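Local coordinates for lipoprotein (Shewanella oneidensis, PDB 3LHN) that is an NlpE-type lipoprotein of undetermined function, with a small closed beta barrel that may bind a lipid or another hydrophobic ligand, at residues D21-N25 against W79-S84; L27-Y33 against V96-L101. All blocks are in the same frame, centred on the assembly; numbering follows the deposited sequence.

Overall arrangement
Both contacts lie at the same end of one antiparallel barrel, whose eight strands follow each other round the sheet in chain order. Their centres are about 13 Å apart, and their segments follow along the chain as 21-25, 27-33, 79-84, 96-101. Contact 1 sits at the surface, where helix 23-26 rests on the turn joining strands 69-79 and 85-88. Contact 2 is deeper, between the start of strand 31-37 and the hairpin of strands 93-97 and 100-103. Trp-79 of contact 1 packs edge-to-face with Trp-29 of contact 2, and Trp-29 NE1 is hydrogen-bonded to Gln-24 O. This is consistent with the N-terminal segment covering a barrel end, as in calycins.

Contact 1: D21-N25 against W79-S84; sequences DTSQN and WDSNGS
Gln-24 lies along one face of the Trp-79 indole and makes the main side-chain contact here. Its CG is anti to the backbone N (chi1 -177°) and the chain runs on extended, which carries methylene and amide together over the rings. CG stands 3.6 Å from the centroid of the Trp-79 six-membered ring, almost on the ring normal, in a CH-pi contact. The terminal amide continues this layer over the pyrrole side, its plane only 11° from that of the indole, with Gln-24 NE2 3.3 Å from Trp-79 CD1. Gln-24 NE2 and Trp-79 NE1 are both donors, so the amide stacks on the ring instead of bonding to it; the indole N-H is hydrogen-bonded to Asn-55 OD1.

One direct backbone hydrogen bond joins the segments, from Gln-24 N to Gly-83 O (2.9 Å), with the donor in the carbonyl plane. Beside it, Thr-22 CG2 touches Asn-82 O at 3.3 Å. The hydroxyl of Thr-22 turns the other way, between its backbone N and carbonyl carbon (chi1 65°), and accepts from Asn-25 N as the N-cap of helix 23-26.

Three waters extend the seam. One accepts from Ser-23 N and donates to Asn-82 O, another accepts from the hydroxyls of Ser-23 and Ser-84, and the third donates to Gln-24 OE1 and Asp-80 O.

The receiving loop is braced internally. Gly-83 N bonds to Asp-80 O, while Asp-80 OD1 accepts a nearly straight bond from Ser-84 N (2.9 Å) and another from Lys-85 N. These bonds hold a type I beta turn, Asp-80 to Gly-83, and the capped N-terminal helix packs against this connection between strands 69-79 and 85-88 of an up-and-down antiparallel barrel of the calycin clan.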
loop_
_atom_site.group_PDB
_atom_site.type_symbol
_atom_site.label_atom_id
_atom_site.label_comp_id
_atom_site.label_asym_id
_atom_site.label_seq_id
_atom_site.Cartn_x
_atom_site.Cartn_y
_atom_site.Cartn_z
ATOM N N ASP A 21 0.338 30.822 -15.980
ATOM C CA ASP A 21 -1.071 30.665 -16.262
ATOM C C ASP A 21 -1.423 29.228 -15.955
ATOM O O ASP A 21 -1.484 28.360 -16.817
ATOM C CB ASP A 21 -1.331 31.003 -17.718
ATOM C CG ASP A 21 -2.766 30.950 -18.065
ATOM O OD1 ASP A 21 -3.610 30.694 -17.234
ATOM O OD2 ASP A 21 -3.057 31.160 -19.285
ATOM N N THR A 22 -1.643 28.985 -14.674
ATOM C CA THR A 22 -1.840 27.674 -14.130
ATOM C C THR A 22 -3.082 27.567 -13.246
ATOM O O THR A 22 -3.584 28.583 -12.746
ATOM C CB THR A 22 -0.670 27.275 -13.223
ATOM O OG1 THR A 22 -0.638 28.139 -12.086
ATOM C CG2 THR A 22 0.717 27.363 -13.987
ATOM N N SER A 23 -3.568 26.352 -13.032
ATOM C CA SER A 23 -4.668 26.139 -12.130
ATOM C C SER A 23 -4.343 26.593 -10.704
ATOM O O SER A 23 -5.217 27.139 -10.004
ATOM C CB SER A 23 -5.057 24.697 -12.081
ATOM O OG SER A 23 -5.487 24.288 -13.364
ATOM N N GLN A 24 -3.099 26.382 -10.257
ATOM C CA GLN A 24 -2.659 26.809 -8.966
ATOM C C GLN A 24 -2.886 28.315 -8.745
ATOM O O GLN A 24 -3.246 28.756 -7.627
ATOM C CB GLN A 24 -1.182 26.426 -8.831
ATOM C CG GLN A 24 -0.572 26.739 -7.500
ATOM C CD GLN A 24 0.883 26.299 -7.409
ATOM O OE1 GLN A 24 1.499 25.942 -8.405
ATOM N NE2 GLN A 24 1.407 26.304 -6.182
ATOM N N ASN A 25 -2.703 29.090 -9.805
ATOM C CA ASN A 25 -2.867 30.529 -9.729
ATOM C C ASN A 25 -4.278 30.980 -10.058
ATOM O O ASN A 25 -4.649 32.091 -9.688
ATOM C CB ASN A 25 -1.822 31.218 -10.617
ATOM C CG ASN A 25 -0.411 31.068 -10.070
ATOM O OD1 ASN A 25 -0.206 30.826 -8.872
ATOM N ND2 ASN A 25 0.597 31.177 -10.983
ATOM N N TRP A 79 3.114 20.687 -5.745
ATOM C CA TRP A 79 2.540 20.841 -7.059
ATOM C C TRP A 79 3.522 20.458 -8.138
ATOM O O TRP A 79 4.746 20.649 -7.985
ATOM C CB TRP A 79 2.161 22.305 -7.293
ATOM C CG TRP A 79 1.118 22.826 -6.386
ATOM C CD1 TRP A 79 1.297 23.229 -5.109
ATOM C CD2 TRP A 79 -0.234 23.066 -6.723
ATOM N NE1 TRP A 79 0.145 23.690 -4.618
ATOM C CE2 TRP A 79 -0.835 23.576 -5.554
ATOM C CE3 TRP A 79 -1.017 22.840 -7.874
ATOM C CZ2 TRP A 79 -2.141 23.882 -5.482
ATOM C CZ3 TRP A 79 -2.366 23.191 -7.816
ATOM C CH2 TRP A 79 -2.902 23.704 -6.603
ATOM N N ASP A 80 3.002 19.937 -9.238
ATOM C CA ASP A 80 3.852 19.739 -10.402
ATOM C C ASP A 80 4.252 21.087 -11.061
ATOM O O ASP A 80 3.764 22.150 -10.733
ATOM C CB ASP A 80 3.238 18.748 -11.382
ATOM C CG ASP A 80 1.961 19.232 -12.053
ATOM O OD1 ASP A 80 1.426 20.254 -11.689
ATOM O OD2 ASP A 80 1.468 18.515 -12.976
ATOM N N SER A 81 5.220 21.019 -11.979
ATOM C CA SER A 81 5.727 22.238 -12.592
ATOM C C SER A 81 4.627 22.964 -13.379
ATOM O O SER A 81 4.668 24.183 -13.519
ATOM C CB SER A 81 6.937 21.942 -13.495
ATOM O OG SER A 81 6.654 20.867 -14.379
ATOM N N ASN A 82 3.633 22.218 -13.859
ATOM C CA ASN A 82 2.509 22.811 -14.573
ATOM C C ASN A 82 1.480 23.457 -13.652
ATOM O O ASN A 82 0.547 24.089 -14.129
ATOM C CB ASN A 82 1.810 21.730 -15.388
ATOM C CG ASN A 82 2.581 21.370 -16.640
ATOM O OD1 ASN A 82 3.424 22.149 -17.100
ATOM N ND2 ASN A 82 2.280 20.219 -17.210
ATOM N N GLY A 83 1.638 23.344 -12.336
ATOM C CA GLY A 83 0.676 23.962 -11.395
ATOM C C GLY A 83 -0.732 23.421 -11.534
ATOM O O GLY A 83 -1.684 24.141 -11.344
ATOM N N SER A 84 -0.838 22.115 -11.776
ATOM C CA SER A 84 -2.080 21.469 -12.035
ATOM C C SER A 84 -2.383 20.272 -11.139
ATOM O O SER A 84 -3.558 20.006 -10.822
ATOM C CB SER A 84 -1.985 20.978 -13.494
ATOM O OG SER A 84 -3.098 20.258 -13.831
HETATM O O HOH W 1 -2.223 24.458 -14.713
HETATM O O HOH W 2 -5.407 21.419 -13.041
HETATM O O HOH W 3 3.790 24.865 -9.340
#

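Contact 2: L27-Y33 against V96-L101; sequences LDWPGVY and VGENQL
The Tyr-33 ring has Leu-101 over one face, with Leu-101 CG 3.7 Å from the ring centroid and 11° off its normal. The methyl CD1 of Leu-101 spreads over the same face toward Tyr-33 CD1. At the edge, near the ring plane, the backbone of the hairpin passes, Gln-100 N lying 3.7 Å from Tyr-33 CE2. One face of the Trp-29 indole is met by CD of the adjoining Pro-30, while Phe-77 also packs against this side chain.

The phenol is held at its tip by two bonds. Tyr-33 OH donates to Trp-29 O (2.6 Å), approaching 19° out of the carbonyl plane, and accepts from a water that also donates to Gly-97 O, bridging the segments.

Strands 93-97 and 100-103 are joined here by a type II beta turn, Gly-97 to Gln-100, a tight hairpin of the antiparallel barrel, and strand 31-37 begins across from it. Tyr-33 and Leu-101, both buried and each with its CB directed at the other segment, meet on the barrel's inner side, where Leu-49, Leu-51 and Leu-121 adjoin them.

Toward the barrel end, Val-96 CG1, anti to its backbone N (chi1 -178°), presses on Trp-29 CB at 3.6 Å and also meets Leu-27 CD1. That same methyl of Leu-27 rests on Gly-97 O (3.4 Å). The Leu-27 and Glu-98 side chains cross at about a right angle, with Leu-27 CD2 3.7 Å from Glu-98 CG.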
loop_
_atom_site.group_PDB
_atom_site.type_symbol
_atom_site.label_atom_id
_atom_site.label_comp_id
_atom_site.label_asym_id
_atom_site.label_seq_id
_atom_site.Cartn_x
_atom_site.Cartn_y
_atom_site.Cartn_z
ATOM N N LEU A 27 -7.340 29.157 -9.530
ATOM C CA LEU A 27 -8.440 28.589 -8.766
ATOM C C LEU A 27 -8.407 28.993 -7.298
ATOM O O LEU A 27 -7.338 29.159 -6.717
ATOM C CB LEU A 27 -8.387 27.059 -8.799
ATOM C CG LEU A 27 -8.529 26.374 -10.161
ATOM C CD1 LEU A 27 -8.393 24.858 -10.114
ATOM C CD2 LEU A 27 -9.875 26.747 -10.772
ATOM N N ASP A 28 -9.585 29.099 -6.702
ATOM C CA ASP A 28 -9.728 29.280 -5.260
ATOM C C ASP A 28 -9.719 27.829 -4.728
ATOM O O ASP A 28 -10.751 27.243 -4.359
ATOM C CB ASP A 28 -10.995 30.020 -4.845
ATOM C CG ASP A 28 -11.105 30.145 -3.324
ATOM O OD1 ASP A 28 -10.068 30.019 -2.668
ATOM O OD2 ASP A 28 -12.231 30.374 -2.845
ATOM N N TRP A 29 -8.546 27.231 -4.729
ATOM C CA TRP A 29 -8.383 25.807 -4.363
ATOM C C TRP A 29 -8.251 25.519 -2.859
ATOM O O TRP A 29 -8.578 24.443 -2.459
ATOM C CB TRP A 29 -7.272 25.100 -5.170
ATOM C CG TRP A 29 -5.922 25.794 -5.075
ATOM C CD1 TRP A 29 -5.388 26.687 -5.957
ATOM C CD2 TRP A 29 -4.988 25.691 -3.996
ATOM N NE1 TRP A 29 -4.197 27.167 -5.484
ATOM C CE2 TRP A 29 -3.913 26.555 -4.299
ATOM C CE3 TRP A 29 -4.960 24.965 -2.788
ATOM C CZ2 TRP A 29 -2.812 26.696 -3.465
ATOM C CZ3 TRP A 29 -3.879 25.110 -1.966
ATOM C CH2 TRP A 29 -2.820 25.988 -2.302
ATOM N N PRO A 30 -7.733 26.438 -2.032
ATOM C CA PRO A 30 -7.736 26.141 -0.566
ATOM C C PRO A 30 -9.187 25.874 -0.132
ATOM O O PRO A 30 -10.085 26.605 -0.485
ATOM C CB PRO A 30 -7.133 27.409 0.057
ATOM C CG PRO A 30 -6.301 27.983 -1.013
ATOM C CD PRO A 30 -7.102 27.759 -2.293
ATOM N N GLY A 31 -9.381 24.810 0.607
ATOM C CA GLY A 31 -10.703 24.435 1.028
ATOM C C GLY A 31 -10.828 22.961 1.306
ATOM O O GLY A 31 -9.826 22.239 1.404
ATOM N N VAL A 32 -12.071 22.537 1.482
ATOM C CA VAL A 32 -12.426 21.217 1.909
ATOM C C VAL A 32 -13.161 20.483 0.818
ATOM O O VAL A 32 -14.121 20.999 0.249
ATOM C CB VAL A 32 -13.337 21.298 3.150
ATOM C CG1 VAL A 32 -13.749 19.904 3.675
ATOM C CG2 VAL A 32 -12.650 22.115 4.269
ATOM N N TYR A 33 -12.732 19.286 0.503
ATOM C CA TYR A 33 -13.281 18.464 -0.578
ATOM C C TYR A 33 -13.694 17.127 -0.052
ATOM O O TYR A 33 -12.969 16.538 0.806
ATOM C CB TYR A 33 -12.202 18.293 -1.651
ATOM C CG TYR A 33 -11.682 19.593 -2.246
ATOM C CD1 TYR A 33 -10.651 20.308 -1.611
ATOM C CD2 TYR A 33 -12.179 20.063 -3.458
ATOM C CE1 TYR A 33 -10.202 21.487 -2.121
ATOM C CE2 TYR A 33 -11.717 21.228 -4.010
ATOM C CZ TYR A 33 -10.717 21.935 -3.328
ATOM O OH TYR A 33 -10.211 23.100 -3.911
ATOM N N VAL A 96 -6.199 19.263 -9.666
ATOM C CA VAL A 96 -6.961 20.322 -8.988
ATOM C C VAL A 96 -7.812 21.012 -10.045
ATOM O O VAL A 96 -7.275 21.533 -11.032
ATOM C CB VAL A 96 -6.001 21.322 -8.327
ATOM C CG1 VAL A 96 -6.769 22.432 -7.566
ATOM C CG2 VAL A 96 -5.022 20.610 -7.373
ATOM N N GLY A 97 -9.124 21.027 -9.845
ATOM C CA GLY A 97 -10.018 21.550 -10.816
ATOM C C GLY A 97 -11.011 22.532 -10.214
ATOM O O GLY A 97 -10.968 22.860 -9.042
ATOM N N GLU A 98 -11.948 22.993 -11.026
ATOM C CA GLU A 98 -12.977 23.923 -10.547
ATOM C C GLU A 98 -13.918 23.233 -9.557
ATOM O O GLU A 98 -14.692 22.304 -9.924
ATOM C CB GLU A 98 -13.769 24.524 -11.722
ATOM C CG GLU A 98 -12.852 25.409 -12.557
ATOM C CD GLU A 98 -13.539 26.357 -13.496
ATOM O OE1 GLU A 98 -14.661 26.823 -13.149
ATOM O OE2 GLU A 98 -12.858 26.738 -14.495
ATOM N N ASN A 99 -13.879 23.715 -8.314
ATOM C CA ASN A 99 -14.685 23.182 -7.220
ATOM C C ASN A 99 -14.500 21.681 -6.970
ATOM O O ASN A 99 -15.413 21.036 -6.464
ATOM C CB ASN A 99 -16.147 23.485 -7.448
ATOM C CG ASN A 99 -16.413 24.983 -7.442
ATOM O OD1 ASN A 99 -15.801 25.721 -6.661
ATOM N ND2 ASN A 99 -17.347 25.422 -8.309
ATOM N N GLN A 100 -13.362 21.129 -7.352
ATOM C CA GLN A 100 -13.123 19.694 -7.129
ATOM C C GLN A 100 -11.671 19.321 -7.213
ATOM O O GLN A 100 -10.816 20.069 -7.747
ATOM C CB GLN A 100 -13.892 18.906 -8.197
ATOM C CG GLN A 100 -13.344 19.059 -9.606
ATOM C CD GLN A 100 -13.940 18.082 -10.597
ATOM O OE1 GLN A 100 -15.148 17.986 -10.713
ATOM N NE2 GLN A 100 -13.097 17.302 -11.245
ATOM N N LEU A 101 -11.407 18.166 -6.626
ATOM C CA LEU A 101 -10.146 17.444 -6.829
ATOM C C LEU A 101 -10.472 16.102 -7.469
ATOM O O LEU A 101 -11.513 15.490 -7.157
ATOM C CB LEU A 101 -9.419 17.205 -5.523
ATOM C CG LEU A 101 -9.087 18.380 -4.640
ATOM C CD1 LEU A 101 -8.461 17.900 -3.321
ATOM C CD2 LEU A 101 -8.184 19.353 -5.391
HETATM O O HOH W 4 -10.129 23.948 -6.612
#